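Local atomic coordinates of cysteine protease (Xylella fastidiosa, PDB entry 3OIS), a protein that probably cleaves peptide bonds as a papain-family cysteine protease and binds UDP. Residues 104-107 and 108-112; 115-118 and 119-122; 167-170 and 171-174; 188-191 and 192-195. All blocks are in the same frame, centred on the assembly; numbering follows the deposited sequence. Where two conformers were deposited one is given.

Contact 1: 104-107 and 108-112; sequences RLFI and YYNER
F106 and N110, one turn apart on helix 104-114, meet through both the backbone and the side chain of the asparagine. Among the polar contacts, F106 O accepts twice, from N110 N at 3.2 Å and from N110 ND2 at 2.9 Å, the two donors coming from opposite faces of the carbonyl plane. The side-chain bond is the more bent, with an angle of 138° at the hydrogen. N110 CG sits beside its own backbone N (chi1 -70°), which folds the amide back along the helix. Backbone bonds of the same i to i+4 kind join Y108 to R104, Y109 to L105 and E111 to I107. As an amide-aromatic contact, N110 ND2 also lies 3.4 Å above the F106 ring, over its centre, the amide and ring planes 60° apart. Two residues further on, R112 does the same: its NE bonds to Y108 O at 3.1 Å and stands over the middle of the Y108 ring. I107 CG2 lies against the carboxylate carbon of E111 (CD, 3.8 Å), whose OE2 goes on to T79 OG1. With N110 OD1 bonded to Y173 OH, both ends of the buried amide are satisfied, and its rotation is fixed between a carbonyl, a ring face and a phenol.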
loop_
_atom_site.group_PDB
_atom_site.type_symbol
_atom_site.label_atom_id
_atom_site.label_comp_id
_atom_site.label_asym_id
_atom_site.label_seq_id
_atom_site.Cartn_x
_atom_site.Cartn_y
_atom_site.Cartn_z
ATOM N N ARG A 104 -0.989 -11.376 -2.923
ATOM C CA ARG A 104 -1.448 -10.398 -1.905
ATOM C C ARG A 104 -1.947 -11.105 -0.668
ATOM O O ARG A 104 -1.678 -10.646 0.452
ATOM C CB ARG A 104 -2.544 -9.542 -2.508
ATOM C CG ARG A 104 -1.907 -8.501 -3.539
ATOM C CD ARG A 104 -3.028 -7.868 -4.394
ATOM N NE ARG A 104 -3.730 -8.810 -5.284
ATOM C CZ ARG A 104 -4.979 -8.692 -5.758
ATOM N NH1 ARG A 104 -5.782 -7.681 -5.406
ATOM N NH2 ARG A 104 -5.444 -9.686 -6.596
ATOM N N LEU A 105 -2.617 -12.253 -0.839
ATOM C CA LEU A 105 -3.115 -12.942 0.373
ATOM C C LEU A 105 -1.964 -13.596 1.123
ATOM O O LEU A 105 -2.028 -13.694 2.313
ATOM C CB LEU A 105 -4.111 -14.048 0.037
ATOM C CG LEU A 105 -5.485 -13.539 -0.403
ATOM C CD1 LEU A 105 -6.421 -14.767 -0.502
ATOM C CD2 LEU A 105 -6.057 -12.536 0.642
ATOM N N PHE A 106 -0.889 -14.020 0.397
ATOM C CA PHE A 106 0.288 -14.517 1.115
ATOM C C PHE A 106 0.847 -13.372 2.053
ATOM O O PHE A 106 1.239 -13.609 3.239
ATOM C CB PHE A 106 1.417 -14.909 0.146
ATOM C CG PHE A 106 2.633 -15.469 0.824
ATOM C CD1 PHE A 106 2.710 -16.849 1.094
ATOM C CD2 PHE A 106 3.710 -14.634 1.204
ATOM C CE1 PHE A 106 3.815 -17.352 1.708
ATOM C CE2 PHE A 106 4.834 -15.153 1.861
ATOM C CZ PHE A 106 4.849 -16.557 2.106
ATOM N N ILE A 107 0.959 -12.174 1.541
ATOM C CA ILE A 107 1.421 -11.080 2.380
ATOM C C ILE A 107 0.445 -10.874 3.534
ATOM O O ILE A 107 0.895 -10.780 4.662
ATOM C CB ILE A 107 1.688 -9.794 1.609
ATOM C CG1 ILE A 107 2.819 -9.997 0.551
ATOM C CG2 ILE A 107 2.058 -8.552 2.514
ATOM C CD1 ILE A 107 2.759 -8.913 -0.444
ATOM N N TYR A 108 -0.833 -10.762 3.225
ATOM C CA TYR A 108 -1.863 -10.387 4.233
ATOM C C TYR A 108 -1.966 -11.467 5.322
ATOM O O TYR A 108 -2.160 -11.153 6.481
ATOM C CB TYR A 108 -3.217 -10.085 3.548
ATOM C CG TYR A 108 -4.289 -9.483 4.473
ATOM C CD1 TYR A 108 -3.934 -8.466 5.420
ATOM C CD2 TYR A 108 -5.635 -9.852 4.319
ATOM C CE1 TYR A 108 -4.949 -7.881 6.227
ATOM C CE2 TYR A 108 -6.649 -9.335 5.159
ATOM C CZ TYR A 108 -6.264 -8.355 6.121
ATOM O OH TYR A 108 -7.272 -7.827 6.863
ATOM N N TYR A 109 -1.852 -12.746 4.954
ATOM C CA TYR A 109 -1.963 -13.825 5.955
ATOM C C TYR A 109 -0.777 -13.701 6.927
ATOM O O TYR A 109 -0.946 -13.645 8.179
ATOM C CB TYR A 109 -1.994 -15.211 5.240
ATOM C CG TYR A 109 -2.076 -16.331 6.231
ATOM C CD1 TYR A 109 -3.289 -16.852 6.542
ATOM C CD2 TYR A 109 -0.948 -16.828 6.866
ATOM C CE1 TYR A 109 -3.404 -17.848 7.516
ATOM C CE2 TYR A 109 -1.072 -17.895 7.823
ATOM C CZ TYR A 109 -2.250 -18.344 8.115
ATOM O OH TYR A 109 -2.297 -19.351 9.005
ATOM N N ASN A 110 0.440 -13.543 6.388
ATOM C CA ASN A 110 1.558 -13.446 7.230
ATOM C C ASN A 110 1.630 -12.165 8.043
ATOM O O ASN A 110 2.120 -12.191 9.171
ATOM C CB ASN A 110 2.829 -13.756 6.412
ATOM C CG ASN A 110 2.872 -15.254 6.041
ATOM O OD1 ASN A 110 2.951 -16.102 6.901
ATOM N ND2 ASN A 110 2.764 -15.552 4.764
ATOM N N GLU A 111 1.128 -11.043 7.518
ATOM C CA GLU A 111 1.069 -9.836 8.354
ATOM C C GLU A 111 0.240 -10.112 9.614
ATOM O O GLU A 111 0.612 -9.685 10.662
ATOM C CB GLU A 111 0.368 -8.673 7.624
ATOM C CG GLU A 111 1.179 -8.095 6.510
ATOM C CD GLU A 111 0.389 -7.125 5.629
ATOM O OE1 GLU A 111 -0.732 -7.437 5.227
ATOM O OE2 GLU A 111 0.933 -5.995 5.433
ATOM N N ARG A 112 -0.842 -10.860 9.502
ATOM C CA ARG A 112 -1.783 -11.053 10.640
ATOM C C ARG A 112 -1.243 -12.149 11.619
ATOM O O ARG A 112 -1.807 -12.348 12.639
ATOM C CB ARG A 112 -3.156 -11.391 10.118
ATOM C CG ARG A 112 -3.736 -9.983 9.566
ATOM C CD ARG A 112 -5.139 -10.180 9.001
ATOM N NE ARG A 112 -4.899 -10.981 7.841
ATOM C CZ ARG A 112 -5.629 -11.993 7.501
ATOM N NH1 ARG A 112 -6.737 -12.280 8.211
ATOM N NH2 ARG A 112 -5.268 -12.658 6.418
#

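Contact 2: 115-118 and 119-122; sequences EGHV and NYDS
H117 and Y120 close a type I beta turn, and their rings meet beside it. The single hydrogen bond between the two halves runs from Y120 N to H117 O, 3.1 Å long and nearly straight at hydrogen (165°), though the donor stands well above the carbonyl plane. In the aromatic pair the edge of Y120 is directed at the H117 face in an offset edge-to-face stack, centroids 5.5 Å apart and planes at 72°; Y120 CD2 comes to 3.6 Å from H117 CD2. The stack holds for one of two conformers of Y120 and is to that extent doubtful. H117 CG lies anti to the backbone N (chi1 -169°), which carries the imidazole along the turn. There its CD2 edge faces N119 N at 3.0 Å, and the N119 side chain runs alongside it, N119 CB 3.5 Å from H117 CD2. Van der Waals contact follows where the chain doubles back: S122 OG rests 3.5 Å from G116 CA. The turn belongs to the surface loop joining helix 104-114 to strand 124-125. R112 of that helix bonds to Y120 O, V118 packs on Y109 and K113, and D121 reaches inward to Y108 OH and G76 N.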
loop_
_atom_site.group_PDB
_atom_site.type_symbol
_atom_site.label_atom_id
_atom_site.label_comp_id
_atom_site.label_asym_id
_atom_site.label_seq_id
_atom_site.Cartn_x
_atom_site.Cartn_y
_atom_site.Cartn_z
ATOM N N GLU A 115 0.606 -9.154 13.799
ATOM C CA GLU A 115 -0.321 -8.251 14.474
ATOM C C GLU A 115 -1.710 -8.434 13.819
ATOM O O GLU A 115 -1.806 -8.455 12.577
ATOM C CB GLU A 115 0.234 -6.831 14.251
ATOM C CG GLU A 115 -0.707 -5.706 14.765
ATOM C CD GLU A 115 -0.383 -5.241 16.172
ATOM O OE1 GLU A 115 0.788 -5.308 16.633
ATOM O OE2 GLU A 115 -1.280 -4.622 16.810
ATOM N N GLY A 116 -2.747 -8.510 14.623
ATOM C CA GLY A 116 -4.107 -8.851 14.154
ATOM C C GLY A 116 -4.230 -10.367 14.314
ATOM O O GLY A 116 -3.610 -10.995 15.210
ATOM N N HIS A 117 -5.052 -10.947 13.463
ATOM C CA HIS A 117 -5.302 -12.401 13.561
ATOM C C HIS A 117 -5.787 -12.893 12.192
ATOM O O HIS A 117 -6.570 -12.203 11.519
ATOM C CB HIS A 117 -6.304 -12.774 14.689
ATOM C CG HIS A 117 -6.366 -14.244 14.952
ATOM N ND1 HIS A 117 -5.753 -14.835 16.044
ATOM C CD2 HIS A 117 -6.925 -15.248 14.240
ATOM C CE1 HIS A 117 -5.955 -16.146 15.992
ATOM N NE2 HIS A 117 -6.651 -16.416 14.903
ATOM N N VAL A 118 -5.314 -14.073 11.785
ATOM C CA VAL A 118 -5.602 -14.564 10.453
ATOM C C VAL A 118 -7.072 -14.901 10.276
ATOM O O VAL A 118 -7.584 -14.929 9.169
ATOM C CB VAL A 118 -4.707 -15.792 10.112
ATOM C CG1 VAL A 118 -3.263 -15.353 10.070
ATOM C CG2 VAL A 118 -4.934 -16.966 11.080
ATOM N N ASN A 119 -7.798 -15.104 11.366
ATOM C CA ASN A 119 -9.222 -15.408 11.220
ATOM C C ASN A 119 -10.152 -14.188 11.128
ATOM O O ASN A 119 -11.355 -14.373 10.984
ATOM C CB ASN A 119 -9.672 -16.251 12.409
ATOM C CG ASN A 119 -9.129 -17.739 12.346
ATOM O OD1 ASN A 119 -8.707 -18.238 11.289
ATOM N ND2 ASN A 119 -9.256 -18.442 13.486
ATOM N N TYR A 120 -9.603 -12.943 11.199
ATOM C CA TYR A 120 -10.380 -11.720 11.221
ATOM C C TYR A 120 -9.820 -10.726 10.170
ATOM O O TYR A 120 -8.612 -10.814 9.851
ATOM C CB TYR A 120 -10.222 -11.198 12.668
ATOM C CG TYR A 120 -10.787 -12.247 13.644
ATOM C CD1 TYR A 120 -12.156 -12.231 13.968
ATOM C CD2 TYR A 120 -9.964 -13.249 14.205
ATOM C CE1 TYR A 120 -12.712 -13.205 14.831
ATOM C CE2 TYR A 120 -10.504 -14.228 15.063
ATOM C CZ TYR A 120 -11.879 -14.209 15.349
ATOM O OH TYR A 120 -12.432 -15.143 16.177
ATOM N N ASP A 121 -10.631 -9.792 9.684
ATOM C CA ASP A 121 -10.151 -8.863 8.667
ATOM C C ASP A 121 -9.609 -7.660 9.469
ATOM O O ASP A 121 -10.201 -6.565 9.533
ATOM C CB ASP A 121 -11.342 -8.489 7.761
ATOM C CG ASP A 121 -10.913 -7.823 6.491
ATOM O OD1 ASP A 121 -9.724 -7.887 6.151
ATOM O OD2 ASP A 121 -11.809 -7.217 5.837
ATOM N N SER A 122 -8.420 -7.816 10.050
ATOM C CA SER A 122 -7.942 -6.852 10.978
ATOM C C SER A 122 -7.232 -5.704 10.305
ATOM O O SER A 122 -6.933 -4.709 10.954
ATOM C CB SER A 122 -7.001 -7.548 11.961
ATOM O OG SER A 122 -5.913 -8.089 11.206
#

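Contact 3: 167-170 and 171-174; sequences KPSD and QCYK
This is a helix N-terminus with a capping bond, at the point where the loop after helix 126-135 enters the short helix 170-176; a proline and a tyrosine pack beside it. S169 occupies the N-cap. Its OG, set between its own backbone N and carbonyl carbon (chi1 84°), accepts from C172 N at 3.0 Å, and the bond is close to straight at 162°. Satisfying an amide of the first turn in this way is the usual role of a serine N-cap, and here it falls to OG. The first helical bonds follow, Y173 N to S169 O at 3.1 Å, aligned with the carbonyl, and K174 N to D170 O at 3.0 Å. D170, the first helical residue, places a carboxylate at this N-terminal end, where it would probably interact favourably with the helix dipole. Y173 sets the edge of its ring against the incoming loop. P168 O lies at that edge and in the ring plane, 3.2 Å from Y173 CE1, while P168 CB touches the same carbon at 3.8 Å and C172 CB at 3.9 Å. K167, fully extended, crosses the tyrosine at about a right angle, its CE 4.2 Å from Y173 CE1. Beyond the two segments, the Y173 ring meets that of F106 edge-to-face, and P168 packs on F106 and Y109 of helix 104-114 and also on W144.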
loop_
_atom_site.group_PDB
_atom_site.type_symbol
_atom_site.label_atom_id
_atom_site.label_comp_id
_atom_site.label_asym_id
_atom_site.label_seq_id
_atom_site.Cartn_x
_atom_site.Cartn_y
_atom_site.Cartn_z
ATOM N N LYS A 167 -4.125 -20.846 5.451
ATOM C CA LYS A 167 -2.688 -20.832 5.574
ATOM C C LYS A 167 -2.074 -21.239 4.194
ATOM O O LYS A 167 -2.435 -22.285 3.671
ATOM C CB LYS A 167 -2.213 -21.855 6.654
ATOM C CG LYS A 167 -0.703 -21.852 6.781
ATOM C CD LYS A 167 -0.193 -22.825 7.812
ATOM C CE LYS A 167 1.325 -22.706 7.874
ATOM N NZ LYS A 167 1.793 -23.259 9.159
ATOM N N PRO A 168 -1.184 -20.434 3.636
ATOM C CA PRO A 168 -0.533 -20.842 2.378
ATOM C C PRO A 168 0.278 -22.159 2.564
ATOM O O PRO A 168 0.866 -22.480 3.629
ATOM C CB PRO A 168 0.420 -19.705 2.059
ATOM C CG PRO A 168 -0.226 -18.428 2.809
ATOM C CD PRO A 168 -0.798 -19.044 4.047
ATOM N N SER A 169 0.289 -22.899 1.478
ATOM C CA SER A 169 0.913 -24.202 1.471
ATOM C C SER A 169 2.397 -24.123 1.726
ATOM O O SER A 169 3.089 -23.097 1.550
ATOM C CB SER A 169 0.666 -24.813 0.084
ATOM O OG SER A 169 1.665 -24.337 -0.806
ATOM N N ASP A 170 2.948 -25.257 2.163
ATOM C CA ASP A 170 4.379 -25.311 2.374
ATOM C C ASP A 170 5.146 -24.918 1.121
ATOM O O ASP A 170 6.199 -24.247 1.237
ATOM C CB ASP A 170 4.786 -26.735 2.766
ATOM C CG ASP A 170 4.553 -27.001 4.219
ATOM O OD1 ASP A 170 4.101 -26.057 4.939
ATOM O OD2 ASP A 170 4.820 -28.155 4.619
ATOM N N GLN A 171 4.601 -25.283 -0.048
ATOM C CA GLN A 171 5.276 -24.989 -1.352
ATOM C C GLN A 171 5.311 -23.459 -1.584
ATOM O O GLN A 171 6.306 -22.920 -2.034
ATOM C CB GLN A 171 4.674 -25.715 -2.596
ATOM C CG GLN A 171 5.631 -25.729 -3.871
ATOM C CD GLN A 171 7.166 -26.138 -3.595
ATOM O OE1 GLN A 171 7.444 -27.147 -2.945
ATOM N NE2 GLN A 171 8.143 -25.283 -4.063
ATOM N N CYS A 172 4.222 -22.794 -1.204
ATOM C CA CYS A 172 4.151 -21.309 -1.265
ATOM C C CYS A 172 5.220 -20.657 -0.439
ATOM O O CYS A 172 5.913 -19.787 -0.920
ATOM C CB CYS A 172 2.772 -20.863 -0.820
ATOM S SG CYS A 172 1.506 -21.203 -1.997
ATOM N N TYR A 173 5.380 -21.085 0.818
ATOM C CA TYR A 173 6.454 -20.557 1.644
ATOM C C TYR A 173 7.841 -20.778 1.064
ATOM O O TYR A 173 8.722 -19.894 1.144
ATOM C CB TYR A 173 6.333 -21.110 3.053
ATOM C CG TYR A 173 5.233 -20.442 3.884
ATOM C CD1 TYR A 173 3.968 -20.999 3.991
ATOM C CD2 TYR A 173 5.520 -19.252 4.597
ATOM C CE1 TYR A 173 2.964 -20.420 4.787
ATOM C CE2 TYR A 173 4.537 -18.662 5.427
ATOM C CZ TYR A 173 3.296 -19.174 5.487
ATOM O OH TYR A 173 2.297 -18.645 6.258
ATOM N N LYS A 174 8.080 -21.994 0.517
ATOM C CA LYS A 174 9.403 -22.248 -0.059
ATOM C C LYS A 174 9.650 -21.334 -1.274
ATOM O O LYS A 174 10.717 -20.694 -1.370
ATOM C CB LYS A 174 9.481 -23.706 -0.489
ATOM C CG LYS A 174 10.848 -24.155 -0.949
ATOM C CD LYS A 174 11.037 -25.710 -0.749
ATOM C CE LYS A 174 12.116 -26.294 -1.693
ATOM N NZ LYS A 174 11.619 -26.055 -3.110
#

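Contact 4: 188-191 and 192-195; sequences AQDI and DHLK
The imidazole of H193 is approached obliquely by A188 and D190. A188 CB comes to 3.9 Å from H193 ND1, and D190 OD1 to 3.5 Å from H193 CD2, with the carboxylate and ring planes 55° apart. A water bridges the ring to the loop, taking the hydrogen of A188 N and bonding to H193 ND1 at 2.9 Å. The D190 carboxylate stands at the N-cap of helix 191-199. With CG opposite the backbone N (chi1 169°), OD1 swings over the first turn and accepts two weak bonds, from D192 N at 2.9 Å and from H193 N at 3.3 Å. D190 O receives L194 N at 3.1 Å, and I191 O takes K195 N at 2.8 Å. I191 and K195 run alongside each other, I191 CG2 touching K195 CE at 3.6 Å, while the extended lysine goes on to a salt bridge with D246. L194 turns inward to I274, F251 and F283. Sharing of one carboxylate oxygen by two amides, beside a positive helix end, would probably stabilise the charge of D190, although D192 carries a like charge nearby.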
loop_
_atom_site.group_PDB
_atom_site.type_symbol
_atom_site.label_atom_id
_atom_site.label_comp_id
_atom_site.label_asym_id
_atom_site.label_seq_id
_atom_site.Cartn_x
_atom_site.Cartn_y
_atom_site.Cartn_z
ATOM N N ALA A 188 11.236 10.611 4.859
ATOM C CA ALA A 188 10.784 11.715 5.669
ATOM C C ALA A 188 9.570 12.316 5.069
ATOM O O ALA A 188 9.420 12.425 3.833
ATOM C CB ALA A 188 11.871 12.784 5.771
ATOM N N GLN A 189 8.653 12.706 5.928
ATOM C CA GLN A 189 7.430 13.302 5.389
ATOM C C GLN A 189 7.702 14.779 5.099
ATOM O O GLN A 189 7.307 15.723 5.856
ATOM C CB GLN A 189 6.281 13.096 6.390
ATOM C CG GLN A 189 5.024 13.749 5.968
ATOM C CD GLN A 189 3.860 13.313 6.852
ATOM O OE1 GLN A 189 4.069 12.894 8.001
ATOM N NE2 GLN A 189 2.661 13.346 6.311
ATOM N N ASP A 190 8.316 14.991 3.948
ATOM C CA ASP A 190 8.842 16.282 3.568
ATOM C C ASP A 190 8.665 16.197 2.084
ATOM O O ASP A 190 9.134 15.249 1.512
ATOM C CB ASP A 190 10.342 16.346 3.981
ATOM C CG ASP A 190 11.048 17.522 3.407
ATOM O OD1 ASP A 190 11.044 17.699 2.217
ATOM O OD2 ASP A 190 11.666 18.325 4.138
ATOM N N ILE A 191 8.023 17.193 1.468
ATOM C CA ILE A 191 7.657 17.091 0.029
ATOM C C ILE A 191 8.910 16.869 -0.849
ATOM O O ILE A 191 8.906 16.057 -1.784
ATOM C CB ILE A 191 6.838 18.293 -0.412
ATOM C CG1 ILE A 191 5.423 18.147 0.105
ATOM C CG2 ILE A 191 6.759 18.430 -1.924
ATOM C CD1 ILE A 191 4.768 19.516 0.151
ATOM N N ASP A 192 10.005 17.540 -0.513
ATOM C CA ASP A 192 11.198 17.408 -1.366
ATOM C C ASP A 192 11.837 16.018 -1.231
ATOM O O ASP A 192 12.480 15.501 -2.162
ATOM C CB ASP A 192 12.210 18.491 -0.955
ATOM C CG ASP A 192 11.815 19.884 -1.418
ATOM O OD1 ASP A 192 10.908 20.099 -2.266
ATOM O OD2 ASP A 192 12.524 20.787 -0.961
ATOM N N HIS A 193 11.676 15.394 -0.084
ATOM C CA HIS A 193 12.183 14.034 0.087
ATOM C C HIS A 193 11.319 13.025 -0.666
ATOM O O HIS A 193 11.856 12.141 -1.288
ATOM C CB HIS A 193 12.258 13.646 1.532
ATOM C CG HIS A 193 13.411 14.267 2.239
ATOM N ND1 HIS A 193 14.354 13.523 2.912
ATOM C CD2 HIS A 193 13.797 15.565 2.343
ATOM C CE1 HIS A 193 15.269 14.332 3.411
ATOM N NE2 HIS A 193 14.952 15.576 3.090
ATOM N N LEU A 194 9.992 13.204 -0.617
ATOM C CA LEU A 194 9.089 12.365 -1.412
ATOM C C LEU A 194 9.369 12.584 -2.900
ATOM O O LEU A 194 9.342 11.633 -3.675
ATOM C CB LEU A 194 7.609 12.647 -1.140
ATOM C CG LEU A 194 7.247 12.581 0.369
ATOM C CD1 LEU A 194 5.696 12.954 0.607
ATOM C CD2 LEU A 194 7.542 11.186 0.880
ATOM N N LYS A 195 9.618 13.830 -3.279
ATOM C CA LYS A 195 9.874 14.057 -4.720
ATOM C C LYS A 195 11.217 13.419 -5.103
ATOM O O LYS A 195 11.338 12.830 -6.189
ATOM C CB LYS A 195 9.836 15.543 -5.109
ATOM C CG LYS A 195 8.495 16.305 -5.020
ATOM C CD LYS A 195 8.787 17.830 -5.277
ATOM C CE LYS A 195 7.492 18.557 -5.476
ATOM N NZ LYS A 195 7.771 20.022 -5.715
HETATM O O HOH W 1 14.033 10.887 3.993
#

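In the fold
Contacts 1 to 4 follow one another along the chain. The first three gather on one side of the molecule around helix 104-114. Contact 1 lies within that helix; contact 2, about 10 Å from it between centres, is in the loop leaving for strand 124-125; contact 3, about 12 Å from contact 1 between centres, starts helix 170-176. Contact 1 touches both neighbours, whereas contacts 2 and 3 stay about 7 Å apart at their nearest atoms. Contact 4 stands across the chain's centre, about 29 Å from contact 1 between centres. Contacts 1 to 3 thus knit the helical side of the papain-like fold together, while contact 4 starts a helix that packs on the antiparallel sheet.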